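Local coordinates for protein chloramphenicol acetyltransferase (PDB 2I9D) that probably transfers an acetyl group from acetyl-CoA to the antibiotic chloramphenicol, at residues Tyr115-Ala118 and Arg119-Asp123; Ile92-Glu96 and Asn97-Phe101; Trp13-Lys16 and Glu17-Asn20; Asn65-Pro68 and Glu69-Tyr72. One frame throughout, in Å; residues are numbered along the deposited sequence.

Contact 1: residues Tyr115-Ala118 and Arg119-Asp123; sequences YQEA and RLIID
Glu-117 and Ile-121 meet one turn apart on a regular alpha helix, through their backbones and their side chains alike. The amide of Ile-121 gives its N-H to the carbonyl of Glu-117 in an almost straight bond (N to O 3.1 Å, 167° at the hydrogen). Three more bonds of the same i to i+4 kind run beside it: Arg-119 N to Tyr-115 O at 3.0 Å, Leu-120 N to Gln-116 O at 3.2 Å, and Ile-122 N to Ala-118 O at 3.0 Å. Each carbonyl from Tyr-115 to Ala-118 is therefore satisfied by the next turn of main chain.

The side chains add mostly van der Waals contact. A bend in Glu-117 (chi2 -90°) brings OE2 against the CG1-CD1 arm of Ile-121, 3.5 Å from CD1, the two side chains crossing at a slant. Leu-120 leans back over the turn below, its CG 3.2 Å from Gln-116 O. Arg-119 starts out with CG anti to the backbone N (chi1 -152°) and passes the Tyr-115 ring obliquely. It then bends so that its NE comes 3.9 Å from Asp-123 OD2, a long salt bridge on the exposed side. The buried Tyr-115 hydroxyl is satisfied elsewhere, by hydrogen bonding with the backbone N of Ser-51.

This is an amphipathic stretch of helix 111-124. Tyr-115, Ala-118 and Ile-122 rest on Leu-54 of helix 52-66, Ile-121 packs on Thr-103 and Phe-105 of strand 100-105, and Gln-116, Arg-119, Leu-120 and Asp-123 line the exposed flank.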
loop_
_atom_site.group_PDB
_atom_site.type_symbol
_atom_site.label_atom_id
_atom_site.label_comp_id
_atom_site.label_asym_id
_atom_site.label_seq_id
_atom_site.Cartn_x
_atom_site.Cartn_y
_atom_site.Cartn_z
ATOM N N TYR A 115 5.260 -29.497 -7.190
ATOM C CA TYR A 115 3.873 -29.733 -6.838
ATOM C C TYR A 115 3.710 -30.873 -5.830
ATOM O O TYR A 115 3.020 -30.721 -4.804
ATOM C CB TYR A 115 2.986 -29.989 -8.069
ATOM C CG TYR A 115 1.542 -30.079 -7.639
ATOM C CD1 TYR A 115 0.752 -28.927 -7.564
ATOM C CD2 TYR A 115 0.983 -31.303 -7.209
ATOM C CE1 TYR A 115 -0.552 -28.986 -7.108
ATOM C CE2 TYR A 115 -0.346 -31.372 -6.750
ATOM C CZ TYR A 115 -1.100 -30.201 -6.706
ATOM O OH TYR A 115 -2.402 -30.220 -6.258
ATOM N N GLN A 116 4.331 -32.017 -6.130
ATOM C CA GLN A 116 4.115 -33.219 -5.330
ATOM C C GLN A 116 4.832 -33.128 -3.978
ATOM O O GLN A 116 4.285 -33.577 -2.971
ATOM C CB GLN A 116 4.380 -34.520 -6.134
ATOM C CG GLN A 116 5.785 -35.131 -6.073
ATOM C CD GLN A 116 5.948 -36.356 -7.021
ATOM O OE1 GLN A 116 4.986 -37.116 -7.268
ATOM N NE2 GLN A 116 7.170 -36.543 -7.550
ATOM N N GLU A 117 6.022 -32.522 -3.940
ATOM C CA GLU A 117 6.641 -32.228 -2.636
ATOM C C GLU A 117 5.809 -31.240 -1.814
ATOM O O GLU A 117 5.659 -31.434 -0.610
ATOM C CB GLU A 117 8.092 -31.758 -2.750
ATOM C CG GLU A 117 9.097 -32.678 -2.016
ATOM C CD GLU A 117 9.354 -32.272 -0.538
ATOM O OE1 GLU A 117 10.449 -31.705 -0.249
ATOM O OE2 GLU A 117 8.475 -32.530 0.335
ATOM N N ALA A 118 5.250 -30.218 -2.474
ATOM C CA ALA A 118 4.336 -29.254 -1.822
ATOM C C ALA A 118 3.160 -29.925 -1.153
ATOM O O ALA A 118 2.827 -29.620 -0.010
ATOM C CB ALA A 118 3.836 -28.175 -2.815
ATOM N N ARG A 119 2.550 -30.852 -1.880
ATOM C CA ARG A 119 1.359 -31.564 -1.439
ATOM C C ARG A 119 1.627 -32.421 -0.207
ATOM O O ARG A 119 0.836 -32.427 0.734
ATOM C CB ARG A 119 0.814 -32.411 -2.599
ATOM C CG ARG A 119 -0.688 -32.659 -2.562
ATOM C CD ARG A 119 -0.967 -34.111 -2.157
ATOM N NE ARG A 119 -2.254 -34.592 -2.682
ATOM C CZ ARG A 119 -2.427 -35.127 -3.895
ATOM N NH1 ARG A 119 -1.394 -35.265 -4.737
ATOM N NH2 ARG A 119 -3.641 -35.524 -4.270
ATOM N N LEU A 120 2.757 -33.117 -0.210
ATOM C CA LEU A 120 3.176 -33.933 0.921
ATOM C C LEU A 120 3.422 -33.075 2.169
ATOM O O LEU A 120 3.015 -33.461 3.274
ATOM C CB LEU A 120 4.442 -34.747 0.559
ATOM C CG LEU A 120 4.320 -35.711 -0.646
ATOM C CD1 LEU A 120 5.695 -36.166 -1.197
ATOM C CD2 LEU A 120 3.374 -36.928 -0.366
ATOM N N ILE A 121 4.094 -31.933 1.994
ATOM C CA ILE A 121 4.304 -30.968 3.076
ATOM C C ILE A 121 2.970 -30.502 3.678
ATOM O O ILE A 121 2.811 -30.497 4.905
ATOM C CB ILE A 121 5.187 -29.757 2.634
ATOM C CG1 ILE A 121 6.653 -30.176 2.492
ATOM C CG2 ILE A 121 5.116 -28.611 3.641
ATOM C CD1 ILE A 121 7.424 -29.358 1.468
ATOM N N ILE A 122 2.011 -30.133 2.825
ATOM C CA ILE A 122 0.693 -29.677 3.295
ATOM C C ILE A 122 -0.123 -30.755 4.033
ATOM O O ILE A 122 -0.787 -30.459 5.045
ATOM C CB ILE A 122 -0.128 -29.019 2.156
ATOM C CG1 ILE A 122 0.397 -27.599 1.916
ATOM C CG2 ILE A 122 -1.652 -28.982 2.477
ATOM C CD1 ILE A 122 -0.064 -26.991 0.613
ATOM N N ASP A 123 -0.088 -31.984 3.505
ATOM C CA ASP A 123 -0.688 -33.139 4.186
ATOM C C ASP A 123 -0.055 -33.414 5.560
ATOM O O ASP A 123 -0.758 -33.813 6.488
ATOM C CB ASP A 123 -0.638 -34.406 3.301
ATOM C CG ASP A 123 -1.563 -34.311 2.077
ATOM O OD1 ASP A 123 -2.597 -33.570 2.140
ATOM O OD2 ASP A 123 -1.248 -34.982 1.049
#

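Contact 2: residues Ile92-Glu96 and Asn97-Phe101; sequences IKIKE and NGKFF
Ile-94 and Lys-95 both give their amides to one acceptor, Lys-99 O, at 2.7 Å from Ile-94 N and 3.2 Å from Lys-95 N. Two consecutive amides sharing one carbonyl make a classic beta bulge; both reach it from the same face. Beyond it the hairpin closes through a type I turn, Gly-98 N to Lys-95 O at 3.1 Å, with Gly-98 at positive phi (102°) as the G1 bulge residue. Asn-97 completes the loop with an Asx turn: its OD1, turned inward by a chi1 of 70°, takes Lys-99 N at 3.3 Å.

The tight part lies on the strand side. Phe-101 N reaches Ile-92 O at 2.7 Å, and Ile-94 sets its CG2 3.9 Å from Phe-101 CB. Ile-92 and Ile-94 touch Ile-125 of a nearby loop. The loose side is that of exposed Lys-93 and Glu-96, joined by a weak salt bridge, NZ to OE1 at 3.5 Å. Lys-93 also meets His-203 of the second subunit.

The chemistry implies a loop shaped by main-chain bonds and a single asparagine oxygen; the Lys-93 to Glu-96 pair and the long ion pair of Lys-95 with Asp-128 add only weak ties.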
loop_
_atom_site.group_PDB
_atom_site.type_symbol
_atom_site.label_atom_id
_atom_site.label_comp_id
_atom_site.label_asym_id
_atom_site.label_seq_id
_atom_site.Cartn_x
_atom_site.Cartn_y
_atom_site.Cartn_z
ATOM N N ILE A 92 0.042 -21.544 5.977
ATOM C CA ILE A 92 -1.046 -22.435 5.629
ATOM C C ILE A 92 -2.165 -22.386 6.667
ATOM O O ILE A 92 -1.932 -22.643 7.855
ATOM C CB ILE A 92 -0.530 -23.880 5.365
ATOM C CG1 ILE A 92 0.607 -23.831 4.327
ATOM C CG2 ILE A 92 -1.683 -24.786 4.882
ATOM C CD1 ILE A 92 0.175 -23.211 2.937
ATOM N N LYS A 93 -3.368 -22.015 6.221
ATOM C CA LYS A 93 -4.524 -21.973 7.109
ATOM C C LYS A 93 -4.829 -23.393 7.598
ATOM O O LYS A 93 -4.939 -24.315 6.793
ATOM C CB LYS A 93 -5.736 -21.365 6.399
ATOM C CG LYS A 93 -6.965 -21.105 7.292
ATOM C CD LYS A 93 -8.194 -20.968 6.404
ATOM C CE LYS A 93 -9.297 -20.136 7.046
ATOM N NZ LYS A 93 -10.576 -20.293 6.312
ATOM N N ILE A 94 -4.910 -23.558 8.921
ATOM C CA ILE A 94 -5.144 -24.867 9.553
ATOM C C ILE A 94 -6.529 -24.979 10.208
ATOM O O ILE A 94 -7.016 -26.085 10.411
ATOM C CB ILE A 94 -4.016 -25.287 10.582
ATOM C CG1 ILE A 94 -3.929 -24.318 11.766
ATOM C CG2 ILE A 94 -2.671 -25.463 9.883
ATOM C CD1 ILE A 94 -2.705 -24.500 12.676
ATOM N N LYS A 95 -7.155 -23.846 10.533
ATOM C CA LYS A 95 -8.484 -23.840 11.163
ATOM C C LYS A 95 -9.405 -22.806 10.527
ATOM O O LYS A 95 -8.946 -21.808 9.959
ATOM C CB LYS A 95 -8.370 -23.597 12.678
ATOM C CG LYS A 95 -7.914 -24.833 13.462
ATOM C CD LYS A 95 -7.753 -24.577 14.949
ATOM C CE LYS A 95 -7.019 -25.762 15.607
ATOM N NZ LYS A 95 -6.454 -25.440 16.971
ATOM N N GLU A 96 -10.708 -23.040 10.644
ATOM C CA GLU A 96 -11.703 -22.169 10.010
ATOM C C GLU A 96 -11.834 -20.759 10.615
ATOM O O GLU A 96 -12.453 -19.885 10.001
ATOM C CB GLU A 96 -13.066 -22.875 9.910
ATOM C CG GLU A 96 -13.086 -23.985 8.840
ATOM C CD GLU A 96 -12.285 -23.605 7.571
ATOM O OE1 GLU A 96 -12.844 -22.864 6.714
ATOM O OE2 GLU A 96 -11.100 -24.047 7.437
ATOM N N ASN A 97 -11.242 -20.553 11.795
ATOM C CA ASN A 97 -11.191 -19.240 12.445
ATOM C C ASN A 97 -9.942 -18.434 12.062
ATOM O O ASN A 97 -9.629 -17.411 12.707
ATOM C CB ASN A 97 -11.188 -19.414 13.952
ATOM C CG ASN A 97 -9.881 -19.998 14.447
ATOM O OD1 ASN A 97 -9.193 -20.700 13.697
ATOM N ND2 ASN A 97 -9.508 -19.684 15.688
ATOM N N GLY A 98 -9.202 -18.921 11.061
ATOM C CA GLY A 98 -8.047 -18.202 10.549
ATOM C C GLY A 98 -6.681 -18.687 10.981
ATOM O O GLY A 98 -5.671 -18.289 10.373
ATOM N N LYS A 99 -6.632 -19.547 12.012
ATOM C CA LYS A 99 -5.352 -20.128 12.451
ATOM C C LYS A 99 -4.608 -20.714 11.283
ATOM O O LYS A 99 -5.172 -21.395 10.432
ATOM C CB LYS A 99 -5.490 -21.183 13.570
ATOM C CG LYS A 99 -5.108 -20.612 14.939
ATOM C CD LYS A 99 -4.763 -21.703 15.996
ATOM C CE LYS A 99 -3.215 -22.041 16.065
ATOM N NZ LYS A 99 -2.307 -20.814 16.038
ATOM N N PHE A 100 -3.328 -20.407 11.234
ATOM C CA PHE A 100 -2.484 -20.913 10.174
ATOM C C PHE A 100 -1.219 -21.442 10.814
ATOM O O PHE A 100 -0.902 -21.113 11.954
ATOM C CB PHE A 100 -2.138 -19.780 9.193
ATOM C CG PHE A 100 -1.467 -18.611 9.848
ATOM C CD1 PHE A 100 -0.085 -18.589 10.016
ATOM C CD2 PHE A 100 -2.217 -17.534 10.315
ATOM C CE1 PHE A 100 0.538 -17.503 10.610
ATOM C CE2 PHE A 100 -1.592 -16.455 10.936
ATOM C CZ PHE A 100 -0.217 -16.439 11.081
ATOM N N PHE A 101 -0.494 -22.253 10.061
ATOM C CA PHE A 101 0.839 -22.625 10.463
ATOM C C PHE A 101 1.777 -22.329 9.293
ATOM O O PHE A 101 1.563 -22.814 8.166
ATOM C CB PHE A 101 0.846 -24.113 10.906
ATOM C CG PHE A 101 2.197 -24.639 11.270
ATOM C CD1 PHE A 101 2.760 -24.353 12.516
ATOM C CD2 PHE A 101 2.922 -25.420 10.357
ATOM C CE1 PHE A 101 4.035 -24.832 12.860
ATOM C CE2 PHE A 101 4.193 -25.929 10.696
ATOM C CZ PHE A 101 4.756 -25.620 11.947
#

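Contact 3: residues Trp13-Lys16 and Glu17-Asn20; sequences WERK and ENFN
A type I turn from Trp-13 to Lys-16 runs straight into helix 16-22, with Arg-15 at the N-cap position and its O taking Phe-19 N in a nearly linear bond of 2.8 Å. The next rung, Asn-20 N to Lys-16 O, measures 2.9 Å.

Trp-13 slides under the turn, one face against Arg-15 CB and the backbone N of Lys-16, while the far rim of its six-membered ring touches Phe-19. Trp-13 CZ3 lies 3.6 Å from Phe-19 CB, and the two rings meet obliquely with planes at 51°. With chi1 at -171° the Phe-19 ring swings past that rim, its CD1 in plane with the indole edge.

On another side, Asn-18 lays its CB over one face of the Arg-15 guanidinium, 3.6 Å from NH2. A water joins the pair, donating to Asn-18 OD1 at 3.1 Å and accepting weakly from Arg-15 NH2 at 3.2 Å. The arginine is fixed mainly by a salt bridge from NH1 to Asp-201 and a hydrogen bond from NE to Gly-198 O. This sets it beside His-197, the predicted proton acceptor, consistent with the arginine-aspartate pair known near the catalytic histidine in this family.

Trp-13 and Phe-19 both touch Val-80 of strand 80-83, the Phe-19 ring meets Phe-199, and Phe-100 of the third subunit packs on Asn-18.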
loop_
_atom_site.group_PDB
_atom_site.type_symbol
_atom_site.label_atom_id
_atom_site.label_comp_id
_atom_site.label_asym_id
_atom_site.label_seq_id
_atom_site.Cartn_x
_atom_site.Cartn_y
_atom_site.Cartn_z
ATOM N N TRP A 13 30.039 -5.198 -8.411
ATOM C CA TRP A 13 28.555 -5.107 -8.199
ATOM C C TRP A 13 27.961 -3.804 -8.743
ATOM O O TRP A 13 28.239 -2.700 -8.255
ATOM C CB TRP A 13 28.117 -5.313 -6.725
ATOM C CG TRP A 13 26.583 -5.527 -6.535
ATOM C CD1 TRP A 13 25.742 -6.219 -7.372
ATOM C CD2 TRP A 13 25.759 -5.072 -5.439
ATOM N NE1 TRP A 13 24.463 -6.204 -6.879
ATOM C CE2 TRP A 13 24.438 -5.512 -5.697
ATOM C CE3 TRP A 13 26.005 -4.328 -4.276
ATOM C CZ2 TRP A 13 23.362 -5.238 -4.828
ATOM C CZ3 TRP A 13 24.933 -4.058 -3.408
ATOM C CH2 TRP A 13 23.629 -4.515 -3.695
ATOM N N GLU A 14 27.119 -3.970 -9.757
ATOM C CA GLU A 14 26.505 -2.850 -10.471
ATOM C C GLU A 14 25.603 -1.964 -9.598
ATOM O O GLU A 14 25.393 -0.787 -9.919
ATOM C CB GLU A 14 25.755 -3.359 -11.715
ATOM C CG GLU A 14 24.868 -4.603 -11.510
ATOM C CD GLU A 14 24.209 -5.071 -12.815
ATOM O OE1 GLU A 14 24.562 -4.540 -13.899
ATOM O OE2 GLU A 14 23.345 -5.973 -12.773
ATOM N N ARG A 15 25.104 -2.512 -8.483
ATOM C CA ARG A 15 24.189 -1.768 -7.598
ATOM C C ARG A 15 24.830 -1.197 -6.347
ATOM O O ARG A 15 24.121 -0.750 -5.447
ATOM C CB ARG A 15 22.968 -2.606 -7.211
ATOM C CG ARG A 15 22.031 -2.936 -8.353
ATOM C CD ARG A 15 20.760 -3.610 -7.808
ATOM N NE ARG A 15 19.920 -2.684 -7.044
ATOM C CZ ARG A 15 19.068 -1.816 -7.597
ATOM N NH1 ARG A 15 18.964 -1.742 -8.927
ATOM N NH2 ARG A 15 18.330 -1.002 -6.830
ATOM N N LYS A 16 26.157 -1.207 -6.293
ATOM C CA LYS A 16 26.914 -0.503 -5.255
ATOM C C LYS A 16 26.257 0.825 -4.859
ATOM O O LYS A 16 25.906 1.043 -3.697
ATOM C CB LYS A 16 28.352 -0.235 -5.730
ATOM C CG LYS A 16 29.165 0.624 -4.754
ATOM C CD LYS A 16 30.420 1.221 -5.379
ATOM C CE LYS A 16 31.268 1.890 -4.298
ATOM N NZ LYS A 16 32.115 2.988 -4.848
ATOM N N GLU A 17 26.088 1.705 -5.836
ATOM C CA GLU A 17 25.580 3.049 -5.595
ATOM C C GLU A 17 24.075 3.096 -5.250
ATOM O O GLU A 17 23.640 3.909 -4.429
ATOM C CB GLU A 17 25.929 3.950 -6.801
ATOM C CG GLU A 17 27.445 4.304 -6.888
ATOM C CD GLU A 17 27.950 5.063 -5.636
ATOM O OE1 GLU A 17 28.062 6.314 -5.718
ATOM O OE2 GLU A 17 28.214 4.429 -4.567
ATOM N N ASN A 18 23.300 2.228 -5.897
ATOM C CA ASN A 18 21.887 2.046 -5.587
ATOM C C ASN A 18 21.695 1.639 -4.121
ATOM O O ASN A 18 20.901 2.247 -3.403
ATOM C CB ASN A 18 21.269 0.989 -6.502
ATOM C CG ASN A 18 21.506 1.278 -7.979
ATOM O OD1 ASN A 18 20.584 1.673 -8.712
ATOM N ND2 ASN A 18 22.749 1.075 -8.428
ATOM N N PHE A 19 22.463 0.638 -3.685
ATOM C CA PHE A 19 22.417 0.152 -2.312
ATOM C C PHE A 19 22.940 1.151 -1.285
ATOM O O PHE A 19 22.360 1.273 -0.216
ATOM C CB PHE A 19 23.129 -1.201 -2.164
ATOM C CG PHE A 19 22.921 -1.847 -0.813
ATOM C CD1 PHE A 19 21.848 -2.715 -0.600
ATOM C CD2 PHE A 19 23.783 -1.569 0.248
ATOM C CE1 PHE A 19 21.640 -3.309 0.645
ATOM C CE2 PHE A 19 23.580 -2.146 1.505
ATOM C CZ PHE A 19 22.499 -3.025 1.699
ATOM N N ASN A 20 24.027 1.857 -1.584
ATOM C CA ASN A 20 24.541 2.855 -0.644
ATOM C C ASN A 20 23.631 4.071 -0.453
ATOM O O ASN A 20 23.615 4.659 0.633
ATOM C CB ASN A 20 25.993 3.256 -0.975
ATOM C CG ASN A 20 26.987 2.107 -0.717
ATOM O OD1 ASN A 20 26.805 1.305 0.212
ATOM N ND2 ASN A 20 28.031 2.011 -1.553
HETATM O O HOH W 1 17.932 2.179 -7.249
#

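Contact 4: residues Asn65-Pro68 and Glu69-Tyr72; sequences NEIP and EFRY
Arg-71 reaches back to the end of helix 52-66 and binds the carbonyl of Asn-65. Its NE lies 2.9 Å from Asn-65 O, with 168° at the hydrogen, on a lone pair in the carbonyl plane and also in the plane of the guanidinium. A weak second bond comes from Arg-71 NH2 to the same Asn-65 O at 3.4 Å. Pro-68 lies over one face of the guanidinium, its CB 3.6 Å from Arg-71 NH2. A positive group at a helix C terminus probably suits the partial negative charge of these last carbonyls.

Two backbone bonds set the turn that makes this reach possible. Phe-70 N donates to Ile-67 O at 3.0 Å, in the short 3-10 turn, and Arg-71 N to Pro-68 O at 3.1 Å, coming from above that carbonyl plane. The Tyr-72 ring presents its edge to Pro-68 O. Ile-67 and Phe-70 lie side by side, Ile-67 CG2 at the ring edge, 3.5 Å from Phe-70 CD2. Glu-69, bent at chi2 (77°), brings its OE1 3.5 Å from Pro-68 CD.

Farther out, the Asn-65 side chain is held by ND2 to Leu-61 O and OD1 from Ile-86 N, and Arg-71 NH1 by Tyr-83 O. Phe-70 stacks on Phe-208 and touches His-204, both of helix 202-216, while Arg-71 and Tyr-72 pack on Leu-82 of strand 80-83. The turn thus links helix 52-66 to the small antiparallel sheet through strand 72-74.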
loop_
_atom_site.group_PDB
_atom_site.type_symbol
_atom_site.label_atom_id
_atom_site.label_comp_id
_atom_site.label_asym_id
_atom_site.label_seq_id
_atom_site.Cartn_x
_atom_site.Cartn_y
_atom_site.Cartn_z
ATOM N N ASN A 65 13.443 -16.844 -8.193
ATOM C CA ASN A 65 14.653 -17.574 -8.504
ATOM C C ASN A 65 15.257 -17.124 -9.826
ATOM O O ASN A 65 16.486 -16.957 -9.909
ATOM C CB ASN A 65 14.375 -19.067 -8.481
ATOM C CG ASN A 65 14.455 -19.630 -7.081
ATOM O OD1 ASN A 65 15.545 -19.854 -6.568
ATOM N ND2 ASN A 65 13.304 -19.841 -6.447
ATOM N N GLU A 66 14.398 -16.853 -10.821
ATOM C CA GLU A 66 14.870 -16.547 -12.185
ATOM C C GLU A 66 15.354 -15.132 -12.426
ATOM O O GLU A 66 16.079 -14.907 -13.386
ATOM C CB GLU A 66 13.870 -16.987 -13.263
ATOM C CG GLU A 66 13.806 -18.498 -13.408
ATOM C CD GLU A 66 12.895 -18.975 -14.544
ATOM O OE1 GLU A 66 12.335 -18.132 -15.280
ATOM O OE2 GLU A 66 12.744 -20.207 -14.701
ATOM N N ILE A 67 14.992 -14.202 -11.539
ATOM C CA ILE A 67 15.446 -12.815 -11.619
ATOM C C ILE A 67 16.405 -12.573 -10.456
ATOM O O ILE A 67 15.966 -12.484 -9.307
ATOM C CB ILE A 67 14.245 -11.806 -11.608
ATOM C CG1 ILE A 67 13.276 -12.126 -12.747
ATOM C CG2 ILE A 67 14.712 -10.368 -11.750
ATOM C CD1 ILE A 67 11.873 -11.575 -12.553
ATOM N N PRO A 68 17.721 -12.472 -10.736
ATOM C CA PRO A 68 18.700 -12.578 -9.649
ATOM C C PRO A 68 18.640 -11.456 -8.619
ATOM O O PRO A 68 19.134 -11.622 -7.511
ATOM C CB PRO A 68 20.065 -12.584 -10.382
ATOM C CG PRO A 68 19.819 -11.946 -11.675
ATOM C CD PRO A 68 18.374 -12.233 -12.044
ATOM N N GLU A 69 18.056 -10.318 -8.974
ATOM C CA GLU A 69 17.919 -9.206 -8.037
ATOM C C GLU A 69 17.046 -9.581 -6.832
ATOM O O GLU A 69 17.167 -8.979 -5.773
ATOM C CB GLU A 69 17.350 -7.971 -8.754
ATOM C CG GLU A 69 18.383 -7.200 -9.604
ATOM C CD GLU A 69 18.689 -7.890 -10.934
ATOM O OE1 GLU A 69 17.998 -8.843 -11.313
ATOM O OE2 GLU A 69 19.632 -7.470 -11.611
ATOM N N PHE A 70 16.186 -10.583 -7.016
ATOM C CA PHE A 70 15.264 -11.060 -5.983
ATOM C C PHE A 70 15.895 -12.102 -5.053
ATOM O O PHE A 70 15.232 -12.628 -4.170
ATOM C CB PHE A 70 13.959 -11.584 -6.636
ATOM C CG PHE A 70 13.096 -10.476 -7.225
ATOM C CD1 PHE A 70 12.013 -9.959 -6.505
ATOM C CD2 PHE A 70 13.392 -9.935 -8.486
ATOM C CE1 PHE A 70 11.228 -8.923 -7.025
ATOM C CE2 PHE A 70 12.625 -8.899 -9.025
ATOM C CZ PHE A 70 11.536 -8.384 -8.292
ATOM N N ARG A 71 17.182 -12.383 -5.258
ATOM C CA ARG A 71 17.929 -13.361 -4.472
ATOM C C ARG A 71 18.915 -12.687 -3.526
ATOM O O ARG A 71 19.599 -13.371 -2.756
ATOM C CB ARG A 71 18.662 -14.332 -5.409
ATOM C CG ARG A 71 17.707 -15.355 -6.085
ATOM C CD ARG A 71 18.429 -16.612 -6.562
ATOM N NE ARG A 71 18.630 -16.565 -7.998
ATOM C CZ ARG A 71 19.764 -16.229 -8.598
ATOM N NH1 ARG A 71 20.841 -15.946 -7.893
ATOM N NH2 ARG A 71 19.809 -16.185 -9.917
ATOM N N TYR A 72 19.008 -11.355 -3.620
ATOM C CA TYR A 72 19.909 -10.567 -2.799
ATOM C C TYR A 72 19.287 -10.337 -1.434
ATOM O O TYR A 72 18.085 -10.008 -1.345
ATOM C CB TYR A 72 20.196 -9.211 -3.452
ATOM C CG TYR A 72 21.210 -9.278 -4.581
ATOM C CD1 TYR A 72 22.495 -8.764 -4.423
ATOM C CD2 TYR A 72 20.874 -9.885 -5.815
ATOM C CE1 TYR A 72 23.414 -8.841 -5.465
ATOM C CE2 TYR A 72 21.782 -9.973 -6.847
ATOM C CZ TYR A 72 23.053 -9.452 -6.674
ATOM O OH TYR A 72 23.946 -9.533 -7.726
#

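The four contacts follow one another along the chain, none nested in or crossing another. Contact 3 starts helix 16-22 after the first strand, and contact 4 closes the turn between helix 52-66 and strand 72-74. These two touch, Trp-13 NE1 lying 3.2 Å from Tyr-72 CE1, their rings nearly parallel, so the N-terminal loop packs on the small three-stranded sheet. Contact 2 closes the hairpin of strands 87-93 and 100-105 at the edge, within this chain, of the large mixed sheet, and contact 1 lies on the helix that follows, its nearest atoms about 4 Å from contact 2. Contacts 2 and 3 sit on opposite sides of the chain's centre, about 41 Å apart between centres.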